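Local coordinates for GTPase HflX (Sulfolobus solfataricus P2, PDB 2QTF), which hydrolyses GTP with magnesium as cofactor and associates with the 50S ribosomal subunit, possibly acting in protein synthesis or ribosome biogenesis, at residues 60-66 and 83-89; 104-108 and 246-251. One frame throughout, in Å; residues are numbered along the deposited sequence.

Interaction 1 of 2, residues 60-66 and 83-89; sequences LIIFEQL and VLDKILL
L60 and I61 pair in parallel with V83 and L84, held by backbone bonds from L84 N to L60 O and from I62 N to L84 O. Past the strand ends the two segments stay joined. F63 centres an inverse gamma turn, and K86 N donates to E64 O at 2.9 Å, coming from above the carbonyl plane. The strands belong to the parallel sheet of the N-terminal domain, and helix 68-78 completes the beta-alpha-beta unit between them.

On one sheet face L60 and V83 lie side by side, with L60 CD2 4.1 Å from V83 CG2. L66 CD1 crosses to the same V83 methyl. On the other face I61 CG1 lies 4.1 Å from L84 CD1, and helix 13-22 covers I61 through V20.

The extended chain of K86 runs across F63. K86 CD sits over the F63 ring face, offset toward the rim, in a CH-pi contact 4.2 Å from the F63 centroid. L89 CD2 meets the edge of that ring, 4.0 Å from F63 CD1.

D85 is the N-cap of helix 86-97. With chi1 at 75°, its CG lies between the backbone N and the carbonyl carbon, and the carboxylate reaches both segments. D85 OD1 accepts from L88 N at 3.1 Å, a nearly straight bond. D85 OD2 takes L66 N at 2.9 Å on its anti lone pair and also bonds Y114 OH.

Three bonds fix the rotation of this buried carboxylate. They would probably stabilise its charged form, as would the helix dipole's positive N-terminal end.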
loop_
_atom_site.group_PDB
_atom_site.type_symbol
_atom_site.label_atom_id
_atom_site.label_comp_id
_atom_site.label_asym_id
_atom_site.label_seq_id
_atom_site.Cartn_x
_atom_site.Cartn_y
_atom_site.Cartn_z
ATOM N N LEU A 60 2.188 9.147 16.247
ATOM C CA LEU A 60 3.516 9.593 15.760
ATOM C C LEU A 60 4.049 8.579 14.741
ATOM O O LEU A 60 4.046 7.416 15.012
ATOM C CB LEU A 60 4.482 9.657 16.939
ATOM C CG LEU A 60 5.944 9.941 16.645
ATOM C CD1 LEU A 60 6.100 11.224 15.823
ATOM C CD2 LEU A 60 6.746 9.975 18.026
ATOM N N ILE A 61 4.444 9.035 13.552
ATOM C CA ILE A 61 4.994 8.119 12.582
ATOM C C ILE A 61 6.399 8.578 12.195
ATOM O O ILE A 61 6.573 9.726 11.798
ATOM C CB ILE A 61 4.065 8.003 11.293
ATOM C CG1 ILE A 61 2.660 7.514 11.735
ATOM C CG2 ILE A 61 4.692 7.001 10.254
ATOM C CD1 ILE A 61 1.618 7.591 10.587
ATOM N N ILE A 62 7.367 7.682 12.340
ATOM C CA ILE A 62 8.758 8.001 12.005
ATOM C C ILE A 62 9.164 7.132 10.827
ATOM O O ILE A 62 9.136 5.912 10.890
ATOM C CB ILE A 62 9.646 7.844 13.244
ATOM C CG1 ILE A 62 9.235 8.923 14.344
ATOM C CG2 ILE A 62 11.109 8.015 12.818
ATOM C CD1 ILE A 62 9.741 8.535 15.724
ATOM N N PHE A 63 9.466 7.756 9.699
ATOM C CA PHE A 63 9.801 6.966 8.554
ATOM C C PHE A 63 11.259 6.534 8.576
ATOM O O PHE A 63 12.005 6.995 7.753
ATOM C CB PHE A 63 9.403 7.697 7.254
ATOM C CG PHE A 63 9.190 6.759 6.086
ATOM C CD1 PHE A 63 8.091 5.885 6.038
ATOM C CD2 PHE A 63 10.145 6.696 5.056
ATOM C CE1 PHE A 63 7.941 5.004 4.918
ATOM C CE2 PHE A 63 9.995 5.855 3.940
ATOM C CZ PHE A 63 8.905 5.015 3.858
ATOM N N GLU A 64 11.619 5.620 9.476
ATOM C CA GLU A 64 12.964 5.077 9.641
ATOM C C GLU A 64 12.730 3.798 10.399
ATOM O O GLU A 64 11.637 3.593 10.934
ATOM C CB GLU A 64 13.788 5.992 10.583
ATOM C CG GLU A 64 15.073 6.577 9.980
ATOM C CD GLU A 64 16.014 5.558 9.324
ATOM O OE1 GLU A 64 16.875 6.024 8.530
ATOM O OE2 GLU A 64 15.907 4.318 9.570
ATOM N N GLN A 65 13.753 2.988 10.599
ATOM C CA GLN A 65 13.608 1.913 11.495
ATOM C C GLN A 65 14.127 2.326 12.868
ATOM O O GLN A 65 15.346 2.631 12.989
ATOM C CB GLN A 65 14.306 0.666 10.919
ATOM C CG GLN A 65 14.151 -0.576 11.766
ATOM C CD GLN A 65 14.791 -1.826 11.118
ATOM O OE1 GLN A 65 14.963 -1.882 9.882
ATOM N NE2 GLN A 65 15.163 -2.828 11.966
ATOM N N LEU A 66 13.280 2.274 13.901
ATOM C CA LEU A 66 13.653 2.694 15.308
ATOM C C LEU A 66 14.316 1.554 16.011
ATOM O O LEU A 66 13.927 0.407 15.839
ATOM C CB LEU A 66 12.441 3.161 16.207
ATOM C CG LEU A 66 11.771 4.437 15.819
ATOM C CD1 LEU A 66 10.522 4.760 16.682
ATOM C CD2 LEU A 66 12.826 5.638 15.758
ATOM N N VAL A 83 3.035 4.936 18.368
ATOM C CA VAL A 83 4.139 5.344 17.473
ATOM C C VAL A 83 4.346 4.182 16.446
ATOM O O VAL A 83 4.355 2.991 16.846
ATOM C CB VAL A 83 5.478 5.726 18.259
ATOM C CG1 VAL A 83 5.966 4.573 19.219
ATOM C CG2 VAL A 83 6.611 5.911 17.296
ATOM N N LEU A 84 4.498 4.528 15.176
ATOM C CA LEU A 84 4.772 3.530 14.129
ATOM C C LEU A 84 6.115 3.966 13.599
ATOM O O LEU A 84 6.251 5.119 13.227
ATOM C CB LEU A 84 3.753 3.674 12.988
ATOM C CG LEU A 84 2.292 3.363 13.444
ATOM C CD1 LEU A 84 1.288 3.643 12.196
ATOM C CD2 LEU A 84 2.222 1.912 13.997
ATOM N N ASP A 85 7.052 3.021 13.435
ATOM C CA ASP A 85 8.207 3.312 12.596
ATOM C C ASP A 85 7.909 2.756 11.173
ATOM O O ASP A 85 6.755 2.391 10.839
ATOM C CB ASP A 85 9.522 2.778 13.223
ATOM C CG ASP A 85 9.689 1.259 13.113
ATOM O OD1 ASP A 85 8.667 0.568 12.808
ATOM O OD2 ASP A 85 10.822 0.777 13.387
ATOM N N LYS A 86 8.940 2.663 10.328
ATOM C CA LYS A 86 8.642 2.327 8.929
ATOM C C LYS A 86 8.130 0.886 8.779
ATOM O O LYS A 86 7.232 0.641 7.964
ATOM C CB LYS A 86 9.927 2.380 8.071
ATOM C CG LYS A 86 9.636 1.965 6.608
ATOM C CD LYS A 86 10.967 2.199 5.801
ATOM C CE LYS A 86 10.825 1.628 4.391
ATOM N NZ LYS A 86 12.195 1.205 3.740
ATOM N N ILE A 87 8.665 -0.001 9.584
ATOM C CA ILE A 87 8.215 -1.408 9.620
ATOM C C ILE A 87 6.770 -1.517 10.104
ATOM O O ILE A 87 5.995 -2.153 9.468
ATOM C CB ILE A 87 9.194 -2.329 10.392
ATOM C CG1 ILE A 87 10.523 -2.331 9.595
ATOM C CG2 ILE A 87 8.597 -3.699 10.702
ATOM C CD1 ILE A 87 11.303 -3.454 9.723
ATOM N N LEU A 88 6.468 -0.958 11.251
ATOM C CA LEU A 88 5.113 -1.047 11.797
ATOM C C LEU A 88 4.110 -0.305 10.884
ATOM O O LEU A 88 2.958 -0.747 10.756
ATOM C CB LEU A 88 5.103 -0.482 13.233
ATOM C CG LEU A 88 5.820 -1.336 14.323
ATOM C CD1 LEU A 88 5.551 -0.674 15.719
ATOM C CD2 LEU A 88 5.373 -2.786 14.264
ATOM N N LEU A 89 4.519 0.767 10.222
ATOM C CA LEU A 89 3.629 1.457 9.293
ATOM C C LEU A 89 3.258 0.536 8.137
ATOM O O LEU A 89 2.092 0.463 7.679
ATOM C CB LEU A 89 4.271 2.801 8.773
ATOM C CG LEU A 89 3.533 3.505 7.575
ATOM C CD1 LEU A 89 2.231 4.070 8.052
ATOM C CD2 LEU A 89 4.341 4.648 6.812
#

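Interaction 2 of 2, residues 104-108 and 246-251; sequences KMQIE and DAFFVT
Q106 CG lies anti to the carbonyl carbon (chi1 -73°), and a second bend at chi2 (-78°) carries the amide across D246 at a slant. Q106 NE2 meets D246 CB. The amide and carboxylate planes are steeply turned, 72° apart. A water joins the two groups: it accepts from Q106 NE2 at 2.8 Å and donates to D246 OD2 at 2.6 Å.

Nearer the backbone, Q106 CB rests 3.7 Å from A247 CA. The close approach of the helices is consistent with a small alanine at this point. Q106 CG touches V250 CG2 at 3.9 Å, the two side chains crossing at about a right angle.

This is a near-antiparallel helix pair, with axes 8.5 Å apart at closest approach. It joins helix 101-121 of the middle region to helix 245-253 of the G domain. F94 of helix 86-97 touches I107, A247 and T251, so a third helix packs against the pair.

On the inner side I107 CG1 lies 4.0 Å from A247 CB. I107 CD1 reaches T251 OG1 at 3.6 Å. T251 OG1 donates to A247 O at 2.8 Å. T251 N reaches the same oxygen from the opposite face of its plane.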
loop_
_atom_site.group_PDB
_atom_site.type_symbol
_atom_site.label_atom_id
_atom_site.label_comp_id
_atom_site.label_asym_id
_atom_site.label_seq_id
_atom_site.Cartn_x
_atom_site.Cartn_y
_atom_site.Cartn_z
ATOM N N LYS A 104 -3.227 -12.527 7.324
ATOM C CA LYS A 104 -3.356 -12.031 8.685
ATOM C C LYS A 104 -2.360 -12.678 9.675
ATOM O O LYS A 104 -1.893 -12.013 10.628
ATOM C CB LYS A 104 -4.782 -12.244 9.197
ATOM C CG LYS A 104 -5.809 -11.357 8.417
ATOM C CD LYS A 104 -5.492 -9.873 8.549
ATOM C CE LYS A 104 -6.786 -9.023 8.738
ATOM N NZ LYS A 104 -6.313 -7.590 9.072
ATOM N N MET A 105 -2.150 -13.995 9.535
ATOM C CA MET A 105 -1.177 -14.704 10.300
ATOM C C MET A 105 0.247 -14.224 10.006
ATOM O O MET A 105 1.065 -14.135 10.945
ATOM C CB MET A 105 -1.335 -16.213 9.966
ATOM C CG MET A 105 -2.628 -16.841 10.685
ATOM S SD MET A 105 -2.759 -18.540 9.950
ATOM C CE MET A 105 -1.473 -19.158 10.980
ATOM N N GLN A 106 0.587 -13.984 8.719
ATOM C CA GLN A 106 1.987 -13.544 8.447
ATOM C C GLN A 106 2.198 -12.153 9.050
ATOM O O GLN A 106 3.313 -11.795 9.451
ATOM C CB GLN A 106 2.260 -13.376 6.955
ATOM C CG GLN A 106 2.371 -14.732 6.230
ATOM C CD GLN A 106 3.724 -15.445 6.435
ATOM O OE1 GLN A 106 3.931 -16.529 5.881
ATOM N NE2 GLN A 106 4.585 -14.908 7.240
ATOM N N ILE A 107 1.150 -11.315 8.996
ATOM C CA ILE A 107 1.282 -9.939 9.557
ATOM C C ILE A 107 1.445 -10.024 11.081
ATOM O O ILE A 107 2.280 -9.392 11.675
ATOM C CB ILE A 107 -0.012 -9.066 9.170
ATOM C CG1 ILE A 107 0.041 -8.808 7.632
ATOM C CG2 ILE A 107 -0.019 -7.675 10.060
ATOM C CD1 ILE A 107 -1.305 -8.519 6.957
ATOM N N GLU A 108 0.651 -10.848 11.733
ATOM C CA GLU A 108 0.747 -10.912 13.162
ATOM C C GLU A 108 2.142 -11.514 13.570
ATOM O O GLU A 108 2.763 -11.080 14.565
ATOM C CB GLU A 108 -0.314 -11.869 13.733
ATOM C CG GLU A 108 -0.077 -11.776 15.319
ATOM C CD GLU A 108 -0.996 -12.557 16.132
ATOM O OE1 GLU A 108 -0.905 -12.347 17.385
ATOM O OE2 GLU A 108 -1.788 -13.363 15.522
ATOM N N ASP A 246 7.630 -11.482 3.547
ATOM C CA ASP A 246 6.597 -12.478 3.391
ATOM C C ASP A 246 5.172 -11.973 3.677
ATOM O O ASP A 246 4.232 -12.398 3.004
ATOM C CB ASP A 246 6.683 -13.664 4.340
ATOM C CG ASP A 246 7.878 -14.632 4.000
ATOM O OD1 ASP A 246 8.445 -14.589 2.900
ATOM O OD2 ASP A 246 8.179 -15.387 4.902
ATOM N N ALA A 247 5.015 -11.168 4.737
ATOM C CA ALA A 247 3.703 -10.590 4.938
ATOM C C ALA A 247 3.257 -9.811 3.697
ATOM O O ALA A 247 2.049 -9.819 3.372
ATOM C CB ALA A 247 3.709 -9.690 6.163
ATOM N N PHE A 248 4.187 -9.087 3.048
ATOM C CA PHE A 248 3.822 -8.270 1.857
ATOM C C PHE A 248 3.328 -9.167 0.748
ATOM O O PHE A 248 2.208 -9.015 0.211
ATOM C CB PHE A 248 5.055 -7.429 1.336
ATOM C CG PHE A 248 4.799 -6.817 0.023
ATOM C CD1 PHE A 248 3.788 -5.845 -0.153
ATOM C CD2 PHE A 248 5.552 -7.261 -1.119
ATOM C CE1 PHE A 248 3.481 -5.309 -1.450
ATOM C CE2 PHE A 248 5.274 -6.734 -2.396
ATOM C CZ PHE A 248 4.261 -5.715 -2.546
ATOM N N PHE A 249 4.180 -10.128 0.361
ATOM C CA PHE A 249 3.782 -11.014 -0.739
ATOM C C PHE A 249 2.514 -11.801 -0.511
ATOM O O PHE A 249 1.670 -11.987 -1.408
ATOM C CB PHE A 249 4.958 -11.917 -1.177
ATOM C CG PHE A 249 5.878 -11.209 -2.041
ATOM C CD1 PHE A 249 5.457 -10.802 -3.308
ATOM C CD2 PHE A 249 7.154 -10.822 -1.584
ATOM C CE1 PHE A 249 6.280 -10.051 -4.153
ATOM C CE2 PHE A 249 8.001 -10.076 -2.417
ATOM C CZ PHE A 249 7.572 -9.692 -3.724
ATOM N N VAL A 250 2.339 -12.288 0.659
ATOM C CA VAL A 250 1.116 -13.041 0.923
ATOM C C VAL A 250 -0.130 -12.159 0.851
ATOM O O VAL A 250 -1.191 -12.527 0.338
ATOM C CB VAL A 250 1.207 -13.743 2.317
ATOM C CG1 VAL A 250 -0.023 -14.529 2.574
ATOM C CG2 VAL A 250 2.371 -14.780 2.350
ATOM N N THR A 251 -0.049 -10.971 1.421
ATOM C CA THR A 251 -1.148 -9.993 1.272
ATOM C C THR A 251 -1.383 -9.637 -0.229
ATOM O O THR A 251 -2.527 -9.535 -0.662
ATOM C CB THR A 251 -0.790 -8.659 2.066
ATOM O OG1 THR A 251 -0.606 -9.014 3.420
ATOM C CG2 THR A 251 -1.951 -7.561 1.981
HETATM O O HOH W 1 7.252 -15.804 7.250
#

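Interaction 1 comes wholly before interaction 2 in the sequence, and their centres lie 18 Å apart. Their nearest atoms are about 8 Å apart. Helix 86-97 connects them: it is capped by D85 in interaction 1, and its L91 and F94 pack on A247 in interaction 2. Helix 101-121 also serves both, through Y114 in the first and Q106 and I107 in the second. The T251 side chain is about 4 Å from that of V234, in the predicted GTP site. The F63 side chain is about 8 Å from that of T188, an inferred GTP-binding residue. Bound cadmium lies about 6 Å from the L84 side chain and about 8 Å from that of I107.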